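Local structure of protein GLB-12 (Caenorhabditis elegans, 4BJA) at residues F58-I61 with V62-E66; R95-E98 with F99-L103; N136-Q139 with M140-N143; Y144-I147 with V148-F152; K193-L196 with N197-S201. The protein binds heme b through two axial ligands of its iron and, as a globin linked to redox signalling and reproduction in the worm, may also bind oxygen. The protein carries 1 engineered substitution. All blocks are in the same frame, centred on the assembly; numbering follows the deposited sequence.

Contact 1: residues F58-I61 with V62-E66; sequences FLDI and VNDIE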
# COMPACT_ATOMS: atom_id res chain seq x y z
N PHE A 58 -22.91 10.11 -5.12
CA PHE A 58 -23.57 9.16 -4.26
C PHE A 58 -24.99 8.85 -4.75
O PHE A 58 -25.43 7.72 -4.61
CB PHE A 58 -23.57 9.60 -2.78
CG PHE A 58 -22.39 9.06 -2.06
CD1 PHE A 58 -22.35 7.72 -1.68
CD2 PHE A 58 -21.28 9.89 -1.83
CE1 PHE A 58 -21.22 7.19 -0.98
CE2 PHE A 58 -20.15 9.35 -1.15
CZ PHE A 58 -20.13 8.04 -0.74
N LEU A 59 -25.67 9.83 -5.32
CA LEU A 59 -27.01 9.53 -5.89
C LEU A 59 -26.85 8.51 -7.03
O LEU A 59 -27.56 7.50 -7.07
CB LEU A 59 -27.72 10.78 -6.37
CG LEU A 59 -28.26 11.70 -5.26
CD1 LEU A 59 -28.74 13.03 -5.84
CD2 LEU A 59 -29.39 11.03 -4.47
N ASP A 60 -25.88 8.72 -7.92
CA ASP A 60 -25.61 7.67 -8.94
C ASP A 60 -25.24 6.30 -8.34
O ASP A 60 -25.71 5.28 -8.78
CB ASP A 60 -24.49 8.11 -9.87
CG ASP A 60 -24.90 9.24 -10.78
OD1 ASP A 60 -26.08 9.62 -10.80
OD2 ASP A 60 -24.00 9.76 -11.50
N ILE A 61 -24.38 6.27 -7.32
CA ILE A 61 -24.01 5.02 -6.71
C ILE A 61 -25.22 4.21 -6.21
O ILE A 61 -25.36 3.01 -6.52
CB ILE A 61 -23.07 5.26 -5.51
CG1 ILE A 61 -21.69 5.70 -6.05
CG2 ILE A 61 -22.93 3.98 -4.66
CD1 ILE A 61 -20.75 6.27 -4.94
N VAL A 62 -26.09 4.85 -5.42
CA VAL A 62 -27.18 4.10 -4.81
C VAL A 62 -28.34 3.86 -5.78
O VAL A 62 -29.06 2.89 -5.64
CB VAL A 62 -27.68 4.73 -3.50
CG1 VAL A 62 -26.47 4.90 -2.55
CG2 VAL A 62 -28.40 6.02 -3.74
N ASN A 63 -28.51 4.73 -6.76
CA ASN A 63 -29.65 4.52 -7.66
C ASN A 63 -29.31 3.71 -8.88
O ASN A 63 -30.19 2.97 -9.39
CB ASN A 63 -30.22 5.85 -8.10
CG ASN A 63 -31.00 6.52 -7.02
OD1 ASN A 63 -32.16 6.14 -6.74
ND2 ASN A 63 -30.41 7.57 -6.44
N ASP A 64 -28.10 3.87 -9.40
CA ASP A 64 -27.77 3.27 -10.70
C ASP A 64 -26.78 2.13 -10.61
O ASP A 64 -26.82 1.20 -11.39
CB ASP A 64 -27.24 4.35 -11.67
CG ASP A 64 -28.18 5.53 -11.80
OD1 ASP A 64 -29.39 5.33 -12.03
OD2 ASP A 64 -27.70 6.67 -11.75
N ILE A 65 -25.86 2.18 -9.64
CA ILE A 65 -24.75 1.26 -9.70
C ILE A 65 -24.86 0.16 -8.69
O ILE A 65 -24.71 -1.01 -9.04
CB ILE A 65 -23.39 2.03 -9.51
CG1 ILE A 65 -23.28 3.22 -10.48
CG2 ILE A 65 -22.23 1.04 -9.64
CD1 ILE A 65 -23.22 2.84 -11.97
N GLU A 66 -25.11 0.49 -7.42
CA GLU A 66 -25.14 -0.51 -6.38
C GLU A 66 -26.39 -0.26 -5.52
O GLU A 66 -26.30 0.30 -4.42
CB GLU A 66 -23.82 -0.42 -5.55
CG GLU A 66 -23.55 -1.59 -4.62
CD GLU A 66 -23.25 -2.90 -5.33
OE1 GLU A 66 -22.57 -2.89 -6.39
OE2 GLU A 66 -23.73 -3.94 -4.82
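Asn63 folds back along the helix beside Leu59, the two side chains pointing the same way with ND2 of Asn63 4.1 Å from CD2 of Leu59. With its CG beside the backbone N (chi1 -75°), the amide can turn back one helical turn and put Asn63 ND2 2.9 Å from Leu59 O. That oxygen also accepts the peptide N-H of Asn63, so one residue grips it twice: the backbone donor lies nearly along the carbonyl axis, while the amide approaches the carbonyl obliquely, tilted off its plane. On another side of the turn Asp60 and Asp64 bring like charges together, Asp60 OD1 and Asp64 OD2 being 3.5 Å apart, with the carboxylates turned 47° against each other. Arg80 makes a salt bridge to Asp60 OD1 and a long, weak ion pair to Asp64, which probably offsets part of the repulsion; Arg155 holds the other Asp60 oxygen. The helix then widens into a pi-type turn as it ends. Glu66 N reaches Ile61 O at 2.7 Å in a straight bond, and Ile65 N meets the same oxygen at 3.3 Å from above the carbonyl plane. Ile61 CD1 lies over one face of the Phe58 ring. Helix 50-65 packs on three others here: Phe58 and Leu59 press on helix 87-108, with Phe58 meeting the axial ligand His92; Ile61 packs on Val148 and Val151 of helix 144-160; Val62 rests on the short helix 69-72.

Contact 2: residues R95-E98 with F99-L103; sequences RFYE and FMEQL. With HEM (protoporphyrin IX containing Fe), chain B.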
# COMPACT_ATOMS: atom_id res chain seq x y z
N ARG A 95 -20.00 13.42 5.43
CA ARG A 95 -18.82 12.77 6.06
C ARG A 95 -17.76 12.48 5.01
O ARG A 95 -16.55 12.68 5.26
CB ARG A 95 -19.20 11.47 6.79
CG ARG A 95 -20.03 11.72 8.09
CD ARG A 95 -20.83 10.48 8.47
NE ARG A 95 -21.37 10.47 9.85
CZ ARG A 95 -22.47 11.11 10.24
NH1 ARG A 95 -23.15 11.86 9.37
NH2 ARG A 95 -22.89 11.02 11.50
N PHE A 96 -18.20 12.01 3.84
CA PHE A 96 -17.27 11.65 2.76
C PHE A 96 -16.65 12.92 2.20
O PHE A 96 -15.45 12.99 2.02
CB PHE A 96 -18.05 10.89 1.66
CG PHE A 96 -17.19 10.38 0.57
CD1 PHE A 96 -16.78 11.24 -0.44
CD2 PHE A 96 -16.82 9.05 0.53
CE1 PHE A 96 -15.94 10.77 -1.47
CE2 PHE A 96 -15.98 8.56 -0.49
CZ PHE A 96 -15.56 9.44 -1.50
N TYR A 97 -17.46 13.96 1.99
CA TYR A 97 -16.91 15.24 1.58
C TYR A 97 -15.85 15.76 2.60
O TYR A 97 -14.74 16.17 2.20
CB TYR A 97 -18.04 16.28 1.38
CG TYR A 97 -17.49 17.67 1.41
CD1 TYR A 97 -16.80 18.20 0.31
CD2 TYR A 97 -17.61 18.46 2.57
CE1 TYR A 97 -16.21 19.49 0.37
CE2 TYR A 97 -17.05 19.74 2.61
CZ TYR A 97 -16.36 20.24 1.52
OH TYR A 97 -15.79 21.50 1.56
N GLU A 98 -16.18 15.72 3.89
CA GLU A 98 -15.24 16.22 4.94
C GLU A 98 -13.96 15.40 4.95
O GLU A 98 -12.86 15.94 5.15
CB GLU A 98 -15.88 16.19 6.33
CG GLU A 98 -17.03 17.19 6.50
CD GLU A 98 -17.78 17.00 7.81
OE1 GLU A 98 -17.84 15.86 8.35
OE2 GLU A 98 -18.35 18.01 8.30
N PHE A 99 -14.10 14.10 4.76
CA PHE A 99 -12.94 13.18 4.70
C PHE A 99 -12.04 13.55 3.54
O PHE A 99 -10.81 13.60 3.73
CB PHE A 99 -13.48 11.76 4.57
CG PHE A 99 -12.46 10.72 4.20
CD1 PHE A 99 -12.18 10.42 2.86
CD2 PHE A 99 -11.86 9.95 5.20
CE1 PHE A 99 -11.28 9.41 2.53
CE2 PHE A 99 -10.98 8.92 4.87
CZ PHE A 99 -10.67 8.66 3.54
N MET A 100 -12.60 13.80 2.35
CA MET A 100 -11.79 14.20 1.20
C MET A 100 -11.17 15.59 1.36
O MET A 100 -10.05 15.83 0.94
CB MET A 100 -12.62 14.11 -0.09
CG MET A 100 -12.96 12.64 -0.44
SD MET A 100 -11.47 11.73 -0.87
CE MET A 100 -10.61 13.13 -1.62
N GLU A 101 -11.91 16.50 1.98
CA GLU A 101 -11.44 17.86 2.24
C GLU A 101 -10.20 17.78 3.15
O GLU A 101 -9.16 18.38 2.90
CB GLU A 101 -12.53 18.66 2.96
CG GLU A 101 -12.08 20.02 3.48
CD GLU A 101 -11.56 21.00 2.40
OE1 GLU A 101 -11.71 20.80 1.16
OE2 GLU A 101 -11.00 22.03 2.82
N GLN A 102 -10.33 17.01 4.22
CA GLN A 102 -9.24 16.93 5.22
C GLN A 102 -8.06 16.20 4.62
O GLN A 102 -6.87 16.59 4.81
CB GLN A 102 -9.71 16.07 6.37
CG GLN A 102 -10.74 16.56 7.31
CD GLN A 102 -10.99 15.45 8.35
OE1 GLN A 102 -11.94 14.65 8.23
NE2 GLN A 102 -10.06 15.32 9.30
N LEU A 103 -8.36 15.10 3.94
CA LEU A 103 -7.28 14.24 3.40
C LEU A 103 -6.47 15.03 2.34
O LEU A 103 -5.23 15.03 2.37
CB LEU A 103 -7.90 12.94 2.81
CG LEU A 103 -7.02 11.89 2.19
CD1 LEU A 103 -5.81 11.53 3.13
CD2 LEU A 103 -7.95 10.67 1.94
CHA HEM B . -19.53 6.55 8.16
CHB HEM B . -16.31 7.68 4.72
CHC HEM B . -17.69 3.84 2.17
CHD HEM B . -21.39 3.20 5.18
C1A HEM B . -18.52 7.14 7.47
C2A HEM B . -17.69 8.23 7.96
C3A HEM B . -16.82 8.52 6.99
C4A HEM B . -17.07 7.63 5.87
CMA HEM B . -15.71 9.61 6.97
CAA HEM B . -17.83 8.88 9.38
CBA HEM B . -16.56 8.69 10.21
CGA HEM B . -16.37 7.25 10.40
O1A HEM B . -17.36 6.56 10.78
O2A HEM B . -15.23 6.80 10.10
C1B HEM B . -16.39 6.69 3.79
C2B HEM B . -15.46 6.51 2.68
C3B HEM B . -15.83 5.47 2.00
C4B HEM B . -17.02 4.94 2.62
CMB HEM B . -14.24 7.41 2.41
CAB HEM B . -15.07 4.92 0.76
CBB HEM B . -15.71 4.16 -0.10
C1C HEM B . -18.79 3.33 2.76
C2C HEM B . -19.55 2.20 2.29
C3C HEM B . -20.56 2.01 3.12
C4C HEM B . -20.52 3.04 4.13
CMC HEM B . -19.17 1.35 1.05
CAC HEM B . -21.61 0.89 2.96
CBC HEM B . -22.23 0.49 4.06
C1D HEM B . -21.27 4.09 6.19
C2D HEM B . -22.28 4.34 7.19
C3D HEM B . -21.69 5.36 8.10
C4D HEM B . -20.38 5.64 7.59
CMD HEM B . -23.68 3.70 7.32
CAD HEM B . -22.37 6.01 9.32
CBD HEM B . -22.85 7.40 8.87
CGD HEM B . -24.00 7.40 7.86
O1D HEM B . -24.77 6.42 7.75
O2D HEM B . -24.15 8.41 7.17
NA HEM B . -18.12 6.80 6.18
NB HEM B . -17.36 5.69 3.73
NC HEM B . -19.42 3.81 3.89
ND HEM B . -20.16 4.89 6.46
FE HEM B . -18.78 5.32 5.08
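Glu101 N donates to Tyr97 O at 2.9 Å, one of four backbone bonds from residue i+4 to residue i along helix 87-108, which corresponds to the distal (E) helix of globins and carries the axial ligand His92. The side chains of Tyr97 and Glu101 run side by side, ring and carboxylate planes only 22° apart, but Arg41 holds the acid by a salt bridge and Trp44 by a hydrogen bond. On the heme side, Arg95 stretches out along the porphyrin rim: its CD is 3.5 Å from HEM CAA, and HEM CBD lies over one face of the guanidinium. Phe96 leaves the backbone with CG opposite its own N (chi1 -175°), which carries the ring to the cofactor, CD2 standing 3.6 Å from HEM C2B. The same ring stacks on Phe152 and meets Phe58 edge-to-face. In one of its two modelled conformers Met100 CG is 3.7 Å from Phe96 CE1, its sulfur in an oblique Met-aromatic contact that is less certain for the other. One turn on, Phe99 lays a ring face against the same heme methyl that Phe96 touches, HEM CMB sitting 3.5 Å above the Phe99 plane and offset toward the rim.

Contact 3: residues N136-Q139 with M140-N143; sequences NQNQ and MEKN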
# COMPACT_ATOMS: atom_id res chain seq x y z
N ASN A 136 -20.96 -8.38 4.59
CA ASN A 136 -20.88 -8.50 3.13
C ASN A 136 -19.59 -8.07 2.45
O ASN A 136 -19.35 -8.45 1.32
CB ASN A 136 -22.05 -7.80 2.46
CG ASN A 136 -23.39 -8.37 2.94
OD1 ASN A 136 -23.64 -9.56 2.80
ND2 ASN A 136 -24.22 -7.53 3.53
N GLN A 137 -18.80 -7.23 3.12
CA GLN A 137 -17.52 -6.82 2.55
C GLN A 137 -16.63 -8.03 2.31
O GLN A 137 -16.39 -8.81 3.24
CB GLN A 137 -16.82 -5.86 3.51
CG GLN A 137 -15.36 -5.52 3.09
CD GLN A 137 -15.30 -4.64 1.87
OE1 GLN A 137 -16.33 -4.27 1.30
NE2 GLN A 137 -14.07 -4.29 1.44
N ASN A 138 -16.16 -8.19 1.08
CA ASN A 138 -15.56 -9.45 0.65
C ASN A 138 -14.71 -9.26 -0.60
O ASN A 138 -15.23 -9.14 -1.72
CB ASN A 138 -16.68 -10.48 0.40
CG ASN A 138 -16.16 -11.87 0.08
OD1 ASN A 138 -16.93 -12.84 0.04
ND2 ASN A 138 -14.86 -11.98 -0.15
N GLN A 139 -13.39 -9.26 -0.42
CA GLN A 139 -12.42 -9.10 -1.52
C GLN A 139 -12.51 -10.16 -2.66
O GLN A 139 -11.99 -9.96 -3.77
CB GLN A 139 -11.00 -9.05 -0.94
CG GLN A 139 -10.82 -8.05 0.25
CD GLN A 139 -9.35 -7.89 0.64
OE1 GLN A 139 -8.97 -8.01 1.81
NE2 GLN A 139 -8.53 -7.63 -0.34
N MET A 140 -13.17 -11.29 -2.38
CA MET A 140 -13.38 -12.37 -3.36
C MET A 140 -14.56 -12.06 -4.30
O MET A 140 -14.66 -12.61 -5.41
CB MET A 140 -13.47 -13.73 -2.66
CG MET A 140 -12.16 -14.29 -2.19
SD MET A 140 -10.87 -14.22 -3.46
CE MET A 140 -11.37 -15.51 -4.63
N GLU A 141 -15.45 -11.18 -3.84
CA GLU A 141 -16.78 -10.99 -4.39
C GLU A 141 -17.25 -9.54 -4.60
O GLU A 141 -17.41 -9.11 -5.73
CB GLU A 141 -17.79 -11.66 -3.46
CG GLU A 141 -19.25 -11.57 -3.84
CD GLU A 141 -20.10 -12.60 -3.07
OE1 GLU A 141 -19.53 -13.37 -2.26
OE2 GLU A 141 -21.33 -12.64 -3.30
N LYS A 142 -17.51 -8.81 -3.52
CA LYS A 142 -17.72 -7.36 -3.62
C LYS A 142 -16.89 -6.64 -2.58
O LYS A 142 -17.04 -6.86 -1.38
CB LYS A 142 -19.18 -6.96 -3.46
CG LYS A 142 -20.06 -7.25 -4.73
CD LYS A 142 -21.49 -6.78 -4.51
CE LYS A 142 -22.22 -6.47 -5.84
NZ LYS A 142 -22.16 -7.60 -6.78
N ASN A 143 -16.06 -5.74 -3.06
CA ASN A 143 -15.39 -4.80 -2.16
C ASN A 143 -16.12 -3.45 -2.27
O ASN A 143 -15.99 -2.78 -3.27
CB ASN A 143 -13.91 -4.67 -2.59
CG ASN A 143 -13.15 -3.67 -1.76
OD1 ASN A 143 -13.74 -2.77 -1.16
ND2 ASN A 143 -11.83 -3.85 -1.69
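Met140 follows Gln139 at the tip of the turn, its end leading away to pack on Val20 of the second subunit, while Gln139 packs on Trp19 of that subunit. Next, Glu141 closes the turn: its N donates to Asn138 O at 3.0 Å, approaching from above the carbonyl plane. With Gln139 and Met140 in helical backbone angles between them, this is a type I turn. Lys142 brings the chain back beside Asn138, and its O accepts from Asn138 N at 2.9 Å; the Lys142 side chain packs against Ile147 and Glu66. Asn143 ends the loop as partner of Gln137. Gln137 NE2 points at Asn143 OD1, 3.0 Å off, in an almost straight bond (171°) that lies in the plane of the Gln137 amide but arrives above the plane of the acceptor, the two amides being perpendicular. A bend at chi2 (71°) turns the Gln137 amide into this position, and its OE1 takes the N-H of Tyr144. A leucine in place of Gln137 has neither amide atom, which would probably leave Tyr144 N without this acceptor and the Asn143 cap less firmly positioned. Thr204 takes the hydrogen bond from Asn143 ND2. Asn143 is the N-cap residue of helix 144-160, its OD1 accepting from Glu146 N, with Gln137 as the second-shell residue behind it.

Contact 4: residues Y144-I147 with V148-F152; sequences YFEI and VINVF. With HEM (protoporphyrin IX containing Fe), chain B.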
# COMPACT_ATOMS: atom_id res chain seq x y z
N TYR A 144 -16.92 -3.10 -1.26
CA TYR A 144 -17.78 -1.92 -1.34
C TYR A 144 -16.99 -0.62 -1.32
O TYR A 144 -17.45 0.37 -1.85
CB TYR A 144 -18.88 -1.95 -0.24
CG TYR A 144 -19.87 -3.07 -0.47
CD1 TYR A 144 -20.96 -2.89 -1.32
CD2 TYR A 144 -19.67 -4.31 0.12
CE1 TYR A 144 -21.86 -3.93 -1.53
CE2 TYR A 144 -20.55 -5.36 -0.11
CZ TYR A 144 -21.62 -5.16 -0.93
OH TYR A 144 -22.49 -6.20 -1.14
N PHE A 145 -15.79 -0.59 -0.72
CA PHE A 145 -14.99 0.61 -0.80
C PHE A 145 -14.54 0.82 -2.23
O PHE A 145 -14.54 1.96 -2.73
CB PHE A 145 -13.76 0.48 0.11
CG PHE A 145 -14.11 0.22 1.54
CD1 PHE A 145 -15.04 1.05 2.20
CD2 PHE A 145 -13.60 -0.90 2.20
CE1 PHE A 145 -15.37 0.79 3.54
CE2 PHE A 145 -13.94 -1.17 3.52
CZ PHE A 145 -14.83 -0.32 4.18
N GLU A 146 -14.17 -0.28 -2.89
CA GLU A 146 -13.79 -0.21 -4.27
C GLU A 146 -14.99 0.20 -5.18
O GLU A 146 -14.86 1.05 -6.06
CB GLU A 146 -13.21 -1.56 -4.68
CG GLU A 146 -12.76 -1.59 -6.11
CD GLU A 146 -12.25 -2.96 -6.46
OE1 GLU A 146 -13.08 -3.86 -6.68
OE2 GLU A 146 -11.01 -3.17 -6.48
N ILE A 147 -16.17 -0.36 -4.90
CA ILE A 147 -17.35 -0.06 -5.71
C ILE A 147 -17.64 1.46 -5.63
O ILE A 147 -17.86 2.14 -6.64
CB ILE A 147 -18.55 -0.89 -5.21
CG1 ILE A 147 -18.37 -2.36 -5.63
CG2 ILE A 147 -19.90 -0.28 -5.76
CD1 ILE A 147 -19.25 -3.37 -4.94
N VAL A 148 -17.58 2.02 -4.43
CA VAL A 148 -17.90 3.44 -4.25
C VAL A 148 -16.84 4.29 -4.91
O VAL A 148 -17.14 5.25 -5.68
CB VAL A 148 -18.01 3.77 -2.73
CG1 VAL A 148 -18.06 5.27 -2.50
CG2 VAL A 148 -19.31 3.11 -2.14
N ILE A 149 -15.57 4.02 -4.56
CA ILE A 149 -14.50 4.90 -5.07
C ILE A 149 -14.36 4.77 -6.58
O ILE A 149 -14.06 5.74 -7.23
CB ILE A 149 -13.18 4.69 -4.34
CG1 ILE A 149 -13.39 5.15 -2.92
CG2 ILE A 149 -12.04 5.46 -5.07
CD1 ILE A 149 -13.45 6.64 -2.78
N ASN A 150 -14.65 3.59 -7.13
CA ASN A 150 -14.60 3.48 -8.60
C ASN A 150 -15.59 4.41 -9.30
O ASN A 150 -15.30 4.92 -10.40
CB ASN A 150 -14.84 2.04 -9.03
CG ASN A 150 -13.63 1.21 -8.93
OD1 ASN A 150 -12.54 1.74 -8.68
ND2 ASN A 150 -13.76 -0.09 -9.18
N VAL A 151 -16.76 4.66 -8.68
CA VAL A 151 -17.68 5.62 -9.29
C VAL A 151 -17.09 7.02 -9.22
O VAL A 151 -17.23 7.81 -10.17
CB VAL A 151 -19.12 5.51 -8.72
CG1 VAL A 151 -20.08 6.51 -9.48
CG2 VAL A 151 -19.62 4.05 -8.85
N PHE A 152 -16.40 7.33 -8.09
CA PHE A 152 -15.67 8.57 -8.05
C PHE A 152 -14.59 8.68 -9.12
O PHE A 152 -14.43 9.73 -9.73
CB PHE A 152 -15.13 8.82 -6.65
CG PHE A 152 -16.18 9.35 -5.73
CD1 PHE A 152 -16.42 10.75 -5.65
CD2 PHE A 152 -16.98 8.46 -5.02
CE1 PHE A 152 -17.44 11.24 -4.82
CE2 PHE A 152 -18.03 8.93 -4.18
CZ PHE A 152 -18.25 10.32 -4.09
CHA HEM B . -19.53 6.55 8.16
CHB HEM B . -16.31 7.68 4.72
CHC HEM B . -17.69 3.84 2.17
CHD HEM B . -21.39 3.20 5.18
C1A HEM B . -18.52 7.14 7.47
C2A HEM B . -17.69 8.23 7.96
C3A HEM B . -16.82 8.52 6.99
C4A HEM B . -17.07 7.63 5.87
CMA HEM B . -15.71 9.61 6.97
CAA HEM B . -17.83 8.88 9.38
CBA HEM B . -16.56 8.69 10.21
CGA HEM B . -16.37 7.25 10.40
O1A HEM B . -17.36 6.56 10.78
O2A HEM B . -15.23 6.80 10.10
C1B HEM B . -16.39 6.69 3.79
C2B HEM B . -15.46 6.51 2.68
C3B HEM B . -15.83 5.47 2.00
C4B HEM B . -17.02 4.94 2.62
CMB HEM B . -14.24 7.41 2.41
CAB HEM B . -15.07 4.92 0.76
CBB HEM B . -15.71 4.16 -0.10
C1C HEM B . -18.79 3.33 2.76
C2C HEM B . -19.55 2.20 2.29
C3C HEM B . -20.56 2.01 3.12
C4C HEM B . -20.52 3.04 4.13
CMC HEM B . -19.17 1.35 1.05
CAC HEM B . -21.61 0.89 2.96
CBC HEM B . -22.23 0.49 4.06
C1D HEM B . -21.27 4.09 6.19
C2D HEM B . -22.28 4.34 7.19
C3D HEM B . -21.69 5.36 8.10
C4D HEM B . -20.38 5.64 7.59
CMD HEM B . -23.68 3.70 7.32
CAD HEM B . -22.37 6.01 9.32
CBD HEM B . -22.85 7.40 8.87
CGD HEM B . -24.00 7.40 7.86
O1D HEM B . -24.77 6.42 7.75
O2D HEM B . -24.15 8.41 7.17
NA HEM B . -18.12 6.80 6.18
NB HEM B . -17.36 5.69 3.73
NC HEM B . -19.42 3.81 3.89
ND HEM B . -20.16 4.89 6.46
FE HEM B . -18.78 5.32 5.08
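Val148 wedges between the backbone of Tyr144 and the heme: its CG2 is 3.3 Å from Tyr144 O, and its CB lies 3.5 Å from the vinyl carbon HEM CBB. With CG1 opposite the backbone N (chi1 168°), CG1 also faces that vinyl, while CG2 is the methyl turned back to the carbonyl and to HEM CMC. Ile149 does much the same one residue on, CG1 sitting 3.4 Å from Phe145 O and reaching the same vinyl. Phe145 approaches the cofactor edge-on, with HEM CHC near its ring plane and 3.8 Å from CD1. This side is packed tightly and is apolar, and backbone hydrogen bonds from Val148 N to Tyr144 O and from Ile149 N to Phe145 O hold the chain behind it. The far side is looser and partly exposed. There Glu146 and Asn150 lie side by side with carboxylate and amide nearly parallel, 10° apart, and touch through Glu146 CG and Asn150 ND2 at 3.6 Å; Glu25 of the second subunit brings a like charge near the acid. The next bond along the helix, Val151 N to Ile147 O at 3.4 Å, is weak. Within the globin fold helix 144-160 thus has the heme against its first two turns, helix 50-65 against Val148 and Val151, and helix 185-214 against Phe145 and Ile149.

Contact 5: residues K193-L196 with N197-S201; sequences KKFL and NTVIS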
# COMPACT_ATOMS: atom_id res chain seq x y z
N LYS A 193 -6.17 8.94 -9.91
CA LYS A 193 -6.28 7.46 -9.86
C LYS A 193 -5.34 6.85 -8.82
O LYS A 193 -5.75 5.97 -8.09
CB LYS A 193 -6.11 6.81 -11.23
CG LYS A 193 -7.33 7.09 -12.13
CD LYS A 193 -7.15 6.41 -13.49
CE LYS A 193 -8.35 6.68 -14.40
NZ LYS A 193 -8.08 6.20 -15.84
N LYS A 194 -4.08 7.31 -8.77
CA LYS A 194 -3.16 6.76 -7.75
C LYS A 194 -3.66 7.03 -6.35
O LYS A 194 -3.65 6.14 -5.49
CB LYS A 194 -1.75 7.31 -7.91
CG LYS A 194 -1.10 6.75 -9.17
CD LYS A 194 0.40 7.20 -9.23
CE LYS A 194 0.61 8.71 -9.09
NZ LYS A 194 2.10 9.10 -9.01
N PHE A 195 -4.13 8.27 -6.13
CA PHE A 195 -4.63 8.67 -4.86
C PHE A 195 -5.85 7.82 -4.46
O PHE A 195 -5.90 7.23 -3.36
CB PHE A 195 -4.97 10.19 -4.89
CG PHE A 195 -5.76 10.67 -3.70
CD1 PHE A 195 -5.27 10.49 -2.39
CD2 PHE A 195 -7.01 11.29 -3.88
CE1 PHE A 195 -6.00 10.91 -1.27
CE2 PHE A 195 -7.75 11.70 -2.75
CZ PHE A 195 -7.24 11.52 -1.44
N LEU A 196 -6.85 7.79 -5.32
CA LEU A 196 -8.11 7.13 -4.95
C LEU A 196 -7.91 5.60 -4.81
O LEU A 196 -8.54 4.97 -3.94
CB LEU A 196 -9.18 7.49 -5.97
CG LEU A 196 -9.66 8.94 -5.86
CD1 LEU A 196 -10.64 9.18 -6.97
CD2 LEU A 196 -10.33 9.21 -4.54
N ASN A 197 -7.04 5.01 -5.64
CA ASN A 197 -6.70 3.60 -5.46
C ASN A 197 -5.98 3.31 -4.15
O ASN A 197 -6.19 2.27 -3.54
CB ASN A 197 -5.91 3.08 -6.68
CG ASN A 197 -6.86 2.84 -7.86
OD1 ASN A 197 -7.90 2.22 -7.67
ND2 ASN A 197 -6.52 3.28 -9.03
N THR A 198 -5.16 4.25 -3.71
CA THR A 198 -4.50 4.09 -2.41
C THR A 198 -5.53 4.24 -1.27
O THR A 198 -5.43 3.53 -0.27
CB THR A 198 -3.34 5.11 -2.25
OG1 THR A 198 -2.42 4.90 -3.34
CG2 THR A 198 -2.60 4.89 -0.94
N VAL A 199 -6.52 5.13 -1.43
CA VAL A 199 -7.57 5.19 -0.43
C VAL A 199 -8.32 3.84 -0.36
O VAL A 199 -8.53 3.28 0.72
CB VAL A 199 -8.54 6.35 -0.71
CG1 VAL A 199 -9.75 6.25 0.23
CG2 VAL A 199 -7.76 7.72 -0.53
N ILE A 200 -8.65 3.28 -1.52
CA ILE A 200 -9.31 1.96 -1.52
C ILE A 200 -8.45 0.91 -0.82
O ILE A 200 -8.93 0.18 0.03
CB ILE A 200 -9.56 1.45 -2.95
CG1 ILE A 200 -10.58 2.35 -3.63
CG2 ILE A 200 -10.13 -0.00 -2.88
CD1 ILE A 200 -10.69 2.12 -5.19
N SER A 201 -7.17 0.82 -1.18
CA SER A 201 -6.36 -0.26 -0.61
C SER A 201 -6.22 -0.11 0.92
O SER A 201 -6.32 -1.10 1.64
CB SER A 201 -5.01 -0.33 -1.28
OG SER A 201 -4.25 0.77 -0.89
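Phe195 and Val199 lie side by side on helix 185-214, the long C-terminal helix of the globin fold, both pointing the same way into the core. The valine comes over one face of the ring: Val199 CG2 stands 4.1 Å from the Phe195 centroid and 28° off the ring normal, a CH-pi contact, with CE1 of Phe195 its nearest ring atom at 3.7 Å. Two torsions set this up. Phe195 has CG opposite its backbone N (chi1 168°), which sends the ring forward along the helix, and Val199 turns CG2 beside its own N, back toward that ring. Around the pair, Met100 and Leu103 of helix 87-108 and Phe28 close the core, while Trp192 meets Phe195 edge-to-face. Thr198 packs against Phe28 and against Leu30 of the second subunit. Its OG1 donates to Lys194 O at 2.8 Å; its peptide N reaches the same oxygen at 3.0 Å, the two donors coming from opposite faces of the carbonyl plane. A valine at Thr198 keeps the branch but has no hydroxyl, so Lys194 O would probably lose its second donor and be held by the peptide N-H alone in this turn. The Lys194 ammonium makes a salt bridge to Asp36 and a hydrogen bond to Ala31 O. Leu196 and Ile200 turn toward Ile149 of helix 144-160, Ile200 CG1 passing 3.3 Å from Leu196 O. In the backbone of the CH-pi pair, Val199 N donates to Phe195 O at 2.9 Å.

In the fold
Each contact lies within one continuous stretch, so none encloses a long loop, and along the chain they follow in series without nesting or crossing. Contact 1 comes first, at the end of helix 50-65, and contact 2 next, midway along helix 87-108; they meet through the Phe58 and Phe96 rings. Contact 3 turns the connection between helices 131-136 and 144-160, and contact 4 begins where it ends. Phe152 of contact 4 joins contacts 1 and 2, and contacts 2 and 4 both border the heme. Contact 5, on helix 185-214, packs on contacts 2 and 4 and, like contact 3, reaches the second subunit.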